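Local coordinates for protein CofB (Escherichia coli, PDB 5AX6) that serves as the trimeric minor pilin subunit of the CFA/III type IVb pilus of enterotoxigenic Escherichia coli and probably takes part in pilus assembly, at residues 23-28 and 44-49; 141-146 and 224-229. All blocks are in the same frame, centred on the assembly; numbering follows the deposited sequence.

Contact 1: 23-28 and 44-49; sequences DFVAEE and PLYEQS
Y46 reaches across to the last turn of helix 4-25 and meets the carbonyl of V25. Its CB leaves the backbone toward that helix, and with CG anti to the carbonyl carbon (chi1 -53°) one face of the ring rests on its own neighbour, the CB of L45 lying 3.7 Å from the plane of the Y46 ring near its centre. Farther along, CD2 of Y46 packs against the CA of E28 at 3.8 Å and against that residue's CG, while CE2 passes close to the oxygen of V25. The OH closes the path: it donates to V25 O over 2.5 Å, in the carbonyl plane and on a lone pair, with a C=O...donor angle of 130°. CG1 of V25 lies 3.4 Å from the same Y46 OH, so a methyl of V25 flanks the hydroxyl.

L45 itself sends CD1 between F24 and V25, 3.7 Å from CE2 of F24 and equally close to the CA of V25. P44 CG approaches the edge of the F24 ring. From elsewhere in the chain, Y107 and F103 pack on that ring, and F128 touches both V25 and L45. The chemistry is therefore a short, directed bond set beside an apolar cluster: the phenol takes up a carbonyl where the helix ends, with L45 against one ring face and E28 beside CD2.

Contact 2: 141-146 and 224-229; sequences RVDFIL and RLSIDP
D143 and S226 face each other as a non-hydrogen-bonded pair of two antiparallel strands, and their side chains supply the bond that the backbone lacks there. S226 OG donates to D143 OD1 at 2.6 Å, coming from above the carboxylate plane. R141, two residues back on D143's own strand, grips the same carboxylate side-on and close to its plane, NE offset to the face opposite S226 OG: NE binds OD1 of D143 at 2.9 Å and NH2 binds OD2, each on the syn side. A bend at chi3 (76°) turns the R141 guanidinium into this position. R224 makes a long, purely electrostatic salt bridge, its NH1 3.7 Å from D143 OD2 with no N-H aimed at it, while its CD packs alongside and a water joins NH1 to OD2. Two arginines around one buried acid would be expected to keep it ionised.

The second shell fixes the arginines: R141 NH2 also donates to N60 O, and R224 NH2 to L63 O, with Y181 forming a cation-pi contact to R224. Paired backbone bonds at V142-I227 and F144-L225 set the register. On the sheet's other face F144, L225 and I227 pack against I18 of helix 4-25, while strands 121-130 and 179-185 continue the sheet beyond the pair.

From the N terminus, helix 4-25 runs to its end at contact 1, which closes a short loop once the hairpin of strands 29-34 and 37-42 has brought the chain back beside it. Contact 2 comes later, in series: it joins strand 139-148 to strand 220-227 and closes a much longer excursion that includes helix 161-171 and strands 179-185 and 194-198. The two neither nest nor cross, and their centres lie about 17 Å apart. They still touch, with V25 CG2 packing on V142 CG2 at 4.1 Å and A26 lying against P229. Contact 1 ties the helix end to the loop after the hairpin, contact 2 pairs two strands, and the packing between them joins helix end and sheet within the pilin domain.

Contact 1: 23-28 and 44-49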
loop_
_atom_site.group_PDB
_atom_site.type_symbol
_atom_site.label_atom_id
_atom_site.label_comp_id
_atom_site.label_asym_id
_atom_site.label_seq_id
_atom_site.Cartn_x
_atom_site.Cartn_y
_atom_site.Cartn_z
ATOM N N ASP A 23 24.413 -13.118 -12.441
ATOM C CA ASP A 23 23.036 -12.715 -12.725
ATOM C C ASP A 23 22.572 -13.297 -14.050
ATOM O O ASP A 23 21.440 -13.756 -14.178
ATOM C CB ASP A 23 22.897 -11.181 -12.766
ATOM C CG ASP A 23 22.802 -10.543 -11.384
ATOM O OD1 ASP A 23 22.587 -11.248 -10.373
ATOM O OD2 ASP A 23 22.941 -9.304 -11.316
ATOM N N PHE A 24 23.465 -13.285 -15.038
ATOM C CA PHE A 24 23.166 -13.808 -16.367
ATOM C C PHE A 24 22.942 -15.319 -16.324
ATOM O O PHE A 24 21.970 -15.843 -16.897
ATOM C CB PHE A 24 24.308 -13.459 -17.325
ATOM C CG PHE A 24 24.093 -13.921 -18.748
ATOM C CD1 PHE A 24 23.123 -13.335 -19.546
ATOM C CD2 PHE A 24 24.885 -14.926 -19.287
ATOM C CE1 PHE A 24 22.926 -13.759 -20.863
ATOM C CE2 PHE A 24 24.711 -15.340 -20.601
ATOM C CZ PHE A 24 23.735 -14.758 -21.388
ATOM N N VAL A 25 23.854 -16.014 -15.651
ATOM C CA VAL A 25 23.727 -17.457 -15.470
ATOM C C VAL A 25 22.388 -17.788 -14.798
ATOM O O VAL A 25 21.735 -18.785 -15.140
ATOM C CB VAL A 25 24.896 -18.018 -14.631
ATOM C CG1 VAL A 25 24.623 -19.457 -14.160
ATOM C CG2 VAL A 25 26.183 -17.980 -15.436
ATOM N N ALA A 26 21.982 -16.950 -13.848
ATOM C CA ALA A 26 20.768 -17.226 -13.062
ATOM C C ALA A 26 19.457 -16.902 -13.792
ATOM O O ALA A 26 18.366 -17.047 -13.222
ATOM C CB ALA A 26 20.825 -16.472 -11.753
ATOM N N GLU A 27 19.541 -16.456 -15.044
ATOM C CA GLU A 27 18.320 -16.237 -15.824
ATOM C C GLU A 27 18.225 -17.240 -16.963
ATOM O O GLU A 27 18.889 -17.087 -17.981
ATOM C CB GLU A 27 18.264 -14.800 -16.375
ATOM C CG GLU A 27 18.159 -13.751 -15.291
ATOM C CD GLU A 27 18.187 -12.314 -15.819
ATOM O OE1 GLU A 27 18.118 -12.113 -17.051
ATOM O OE2 GLU A 27 18.279 -11.388 -14.985
ATOM N N GLU A 28 17.398 -18.271 -16.804
ATOM C CA GLU A 28 17.229 -19.224 -17.887
ATOM C C GLU A 28 16.419 -18.624 -19.026
ATOM O O GLU A 28 16.660 -18.929 -20.197
ATOM C CB GLU A 28 16.565 -20.506 -17.393
ATOM C CG GLU A 28 16.338 -21.501 -18.506
ATOM C CD GLU A 28 16.358 -22.934 -18.012
ATOM O OE1 GLU A 28 16.641 -23.146 -16.813
ATOM O OE2 GLU A 28 16.096 -23.843 -18.826
ATOM N N PRO A 44 20.983 -18.203 -24.164
ATOM C CA PRO A 44 21.813 -19.051 -25.031
ATOM C C PRO A 44 22.667 -20.050 -24.252
ATOM O O PRO A 44 23.080 -21.060 -24.819
ATOM C CB PRO A 44 22.702 -18.036 -25.782
ATOM C CG PRO A 44 22.647 -16.789 -24.968
ATOM C CD PRO A 44 21.238 -16.774 -24.405
ATOM N N LEU A 45 22.935 -19.773 -22.977
ATOM C CA LEU A 45 23.616 -20.755 -22.136
ATOM C C LEU A 45 22.894 -22.094 -22.162
ATOM O O LEU A 45 23.519 -23.148 -22.069
ATOM C CB LEU A 45 23.710 -20.253 -20.689
ATOM C CG LEU A 45 24.608 -19.050 -20.395
ATOM C CD1 LEU A 45 24.467 -18.649 -18.930
ATOM C CD2 LEU A 45 26.058 -19.370 -20.703
ATOM N N TYR A 46 21.570 -22.063 -22.292
ATOM C CA TYR A 46 20.790 -23.274 -22.045
ATOM C C TYR A 46 20.093 -23.830 -23.293
ATOM O O TYR A 46 19.147 -24.623 -23.202
ATOM C CB TYR A 46 19.792 -22.988 -20.921
ATOM C CG TYR A 46 20.485 -22.429 -19.702
ATOM C CD1 TYR A 46 21.472 -23.164 -19.050
ATOM C CD2 TYR A 46 20.179 -21.159 -19.216
ATOM C CE1 TYR A 46 22.138 -22.648 -17.934
ATOM C CE2 TYR A 46 20.832 -20.635 -18.104
ATOM C CZ TYR A 46 21.809 -21.381 -17.469
ATOM O OH TYR A 46 22.460 -20.864 -16.369
ATOM N N GLU A 47 20.595 -23.426 -24.449
ATOM C CA GLU A 47 20.141 -23.952 -25.731
ATOM C C GLU A 47 21.086 -25.025 -26.245
ATOM O O GLU A 47 22.293 -24.805 -26.328
ATOM C CB GLU A 47 20.035 -22.830 -26.758
ATOM C CG GLU A 47 18.841 -21.926 -26.556
ATOM C CD GLU A 47 17.529 -22.653 -26.798
ATOM O OE1 GLU A 47 17.047 -22.647 -27.950
ATOM O OE2 GLU A 47 16.985 -23.240 -25.835
ATOM N N GLN A 48 20.543 -26.184 -26.603
ATOM C CA GLN A 48 21.377 -27.279 -27.105
ATOM C C GLN A 48 22.137 -26.909 -28.373
ATOM O O GLN A 48 23.150 -27.521 -28.699
ATOM C CB GLN A 48 20.529 -28.518 -27.383
ATOM C CG GLN A 48 20.092 -29.277 -26.157
ATOM C CD GLN A 48 19.416 -30.595 -26.515
ATOM O OE1 GLN A 48 18.190 -30.673 -26.605
ATOM N NE2 GLN A 48 20.217 -31.635 -26.727
ATOM N N SER A 49 21.644 -25.914 -29.095
ATOM C CA SER A 49 22.211 -25.594 -30.399
ATOM C C SER A 49 23.181 -24.430 -30.332
ATOM O O SER A 49 23.721 -24.010 -31.351
ATOM C CB SER A 49 21.102 -25.284 -31.402
ATOM O OG SER A 49 20.350 -24.166 -30.978
HETATM O O HOH W 1 17.301 -25.718 -20.459
#

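Contact 2: 141-146 and 224-229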
loop_
_atom_site.group_PDB
_atom_site.type_symbol
_atom_site.label_atom_id
_atom_site.label_comp_id
_atom_site.label_asym_id
_atom_site.label_seq_id
_atom_site.Cartn_x
_atom_site.Cartn_y
_atom_site.Cartn_z
ATOM N N ARG A 141 27.370 -24.086 -10.223
ATOM C CA ARG A 141 28.391 -23.279 -9.572
ATOM C C ARG A 141 29.140 -22.476 -10.620
ATOM O O ARG A 141 29.366 -22.977 -11.721
ATOM C CB ARG A 141 29.375 -24.163 -8.785
ATOM C CG ARG A 141 30.188 -23.384 -7.752
ATOM C CD ARG A 141 31.116 -24.294 -6.965
ATOM N NE ARG A 141 32.292 -24.704 -7.733
ATOM C CZ ARG A 141 32.611 -25.968 -8.004
ATOM N NH1 ARG A 141 31.832 -26.962 -7.597
ATOM N NH2 ARG A 141 33.710 -26.235 -8.694
ATOM N N VAL A 142 29.519 -21.246 -10.280
ATOM C CA VAL A 142 30.362 -20.450 -11.170
ATOM C C VAL A 142 31.668 -20.140 -10.467
ATOM O O VAL A 142 31.679 -19.504 -9.415
ATOM C CB VAL A 142 29.679 -19.123 -11.606
ATOM C CG1 VAL A 142 30.555 -18.388 -12.623
ATOM C CG2 VAL A 142 28.298 -19.393 -12.193
ATOM N N ASP A 143 32.771 -20.600 -11.050
ATOM C CA ASP A 143 34.094 -20.354 -10.487
ATOM C C ASP A 143 34.815 -19.263 -11.265
ATOM O O ASP A 143 34.828 -19.290 -12.488
ATOM C CB ASP A 143 34.947 -21.631 -10.516
ATOM C CG ASP A 143 34.463 -22.696 -9.541
ATOM O OD1 ASP A 143 33.733 -22.359 -8.577
ATOM O OD2 ASP A 143 34.841 -23.876 -9.735
ATOM N N PHE A 144 35.437 -18.336 -10.542
ATOM C CA PHE A 144 36.243 -17.275 -11.131
ATOM C C PHE A 144 37.686 -17.439 -10.672
ATOM O O PHE A 144 37.956 -17.419 -9.471
ATOM C CB PHE A 144 35.717 -15.894 -10.719
ATOM C CG PHE A 144 34.323 -15.609 -11.190
ATOM C CD1 PHE A 144 34.103 -14.932 -12.388
ATOM C CD2 PHE A 144 33.230 -16.017 -10.438
ATOM C CE1 PHE A 144 32.808 -14.674 -12.836
ATOM C CE2 PHE A 144 31.943 -15.755 -10.862
ATOM C CZ PHE A 144 31.725 -15.080 -12.066
ATOM N N ILE A 145 38.599 -17.624 -11.616
ATOM C CA ILE A 145 40.016 -17.740 -11.287
ATOM C C ILE A 145 40.627 -16.363 -11.450
ATOM O O ILE A 145 40.592 -15.785 -12.538
ATOM C CB ILE A 145 40.752 -18.770 -12.179
ATOM C CG1 ILE A 145 40.331 -20.198 -11.807
ATOM C CG2 ILE A 145 42.264 -18.639 -12.037
ATOM C CD1 ILE A 145 38.914 -20.541 -12.214
ATOM N N LEU A 146 41.134 -15.828 -10.347
ATOM C CA LEU A 146 41.742 -14.501 -10.337
ATOM C C LEU A 146 43.250 -14.635 -10.305
ATOM O O LEU A 146 43.790 -15.290 -9.418
ATOM C CB LEU A 146 41.267 -13.694 -9.129
ATOM C CG LEU A 146 39.921 -12.976 -9.248
ATOM C CD1 LEU A 146 38.887 -13.905 -9.836
ATOM C CD2 LEU A 146 39.484 -12.460 -7.879
ATOM N N ARG A 224 40.678 -18.899 -6.592
ATOM C CA ARG A 224 39.441 -19.286 -7.244
ATOM C C ARG A 224 38.276 -18.913 -6.338
ATOM O O ARG A 224 38.179 -19.399 -5.208
ATOM C CB ARG A 224 39.431 -20.786 -7.553
ATOM C CG ARG A 224 38.207 -21.223 -8.347
ATOM C CD ARG A 224 38.155 -22.724 -8.516
ATOM N NE ARG A 224 37.944 -23.421 -7.251
ATOM C CZ ARG A 224 37.805 -24.741 -7.156
ATOM N NH1 ARG A 224 37.860 -25.484 -8.252
ATOM N NH2 ARG A 224 37.626 -25.311 -5.973
ATOM N N LEU A 225 37.408 -18.025 -6.819
ATOM C CA LEU A 225 36.228 -17.639 -6.064
ATOM C C LEU A 225 35.027 -18.381 -6.619
ATOM O O LEU A 225 34.749 -18.285 -7.818
ATOM C CB LEU A 225 35.980 -16.126 -6.147
ATOM C CG LEU A 225 37.121 -15.171 -5.806
ATOM C CD1 LEU A 225 36.677 -13.727 -6.051
ATOM C CD2 LEU A 225 37.527 -15.356 -4.357
ATOM N N SER A 226 34.321 -19.120 -5.761
ATOM C CA SER A 226 33.161 -19.904 -6.192
ATOM C C SER A 226 31.866 -19.237 -5.764
ATOM O O SER A 226 31.711 -18.890 -4.596
ATOM C CB SER A 226 33.203 -21.323 -5.611
ATOM O OG SER A 226 34.359 -22.017 -6.042
ATOM N N ILE A 227 30.944 -19.076 -6.708
ATOM C CA ILE A 227 29.627 -18.507 -6.413
ATOM C C ILE A 227 28.529 -19.507 -6.736
ATOM O O ILE A 227 28.540 -20.127 -7.801
ATOM C CB ILE A 227 29.346 -17.227 -7.218
ATOM C CG1 ILE A 227 30.556 -16.290 -7.212
ATOM C CG2 ILE A 227 28.053 -16.566 -6.716
ATOM C CD1 ILE A 227 30.751 -15.522 -5.920
ATOM N N ASP A 228 27.580 -19.663 -5.819
ATOM C CA ASP A 228 26.385 -20.468 -6.071
ATOM C C ASP A 228 25.335 -19.573 -6.718
ATOM O O ASP A 228 24.779 -18.717 -6.042
ATOM C CB ASP A 228 25.857 -21.057 -4.746
ATOM C CG ASP A 228 24.611 -21.914 -4.919
ATOM O OD1 ASP A 228 24.050 -21.985 -6.039
ATOM O OD2 ASP A 228 24.181 -22.514 -3.907
ATOM N N PRO A 229 25.059 -19.754 -8.025
ATOM C CA PRO A 229 24.123 -18.814 -8.662
ATOM C C PRO A 229 22.705 -18.936 -8.134
ATOM O O PRO A 229 21.895 -18.042 -8.388
ATOM C CB PRO A 229 24.175 -19.218 -10.143
ATOM C CG PRO A 229 24.532 -20.678 -10.102
ATOM C CD PRO A 229 25.503 -20.802 -8.961
HETATM O O HOH W 2 36.985 -24.725 -11.144
#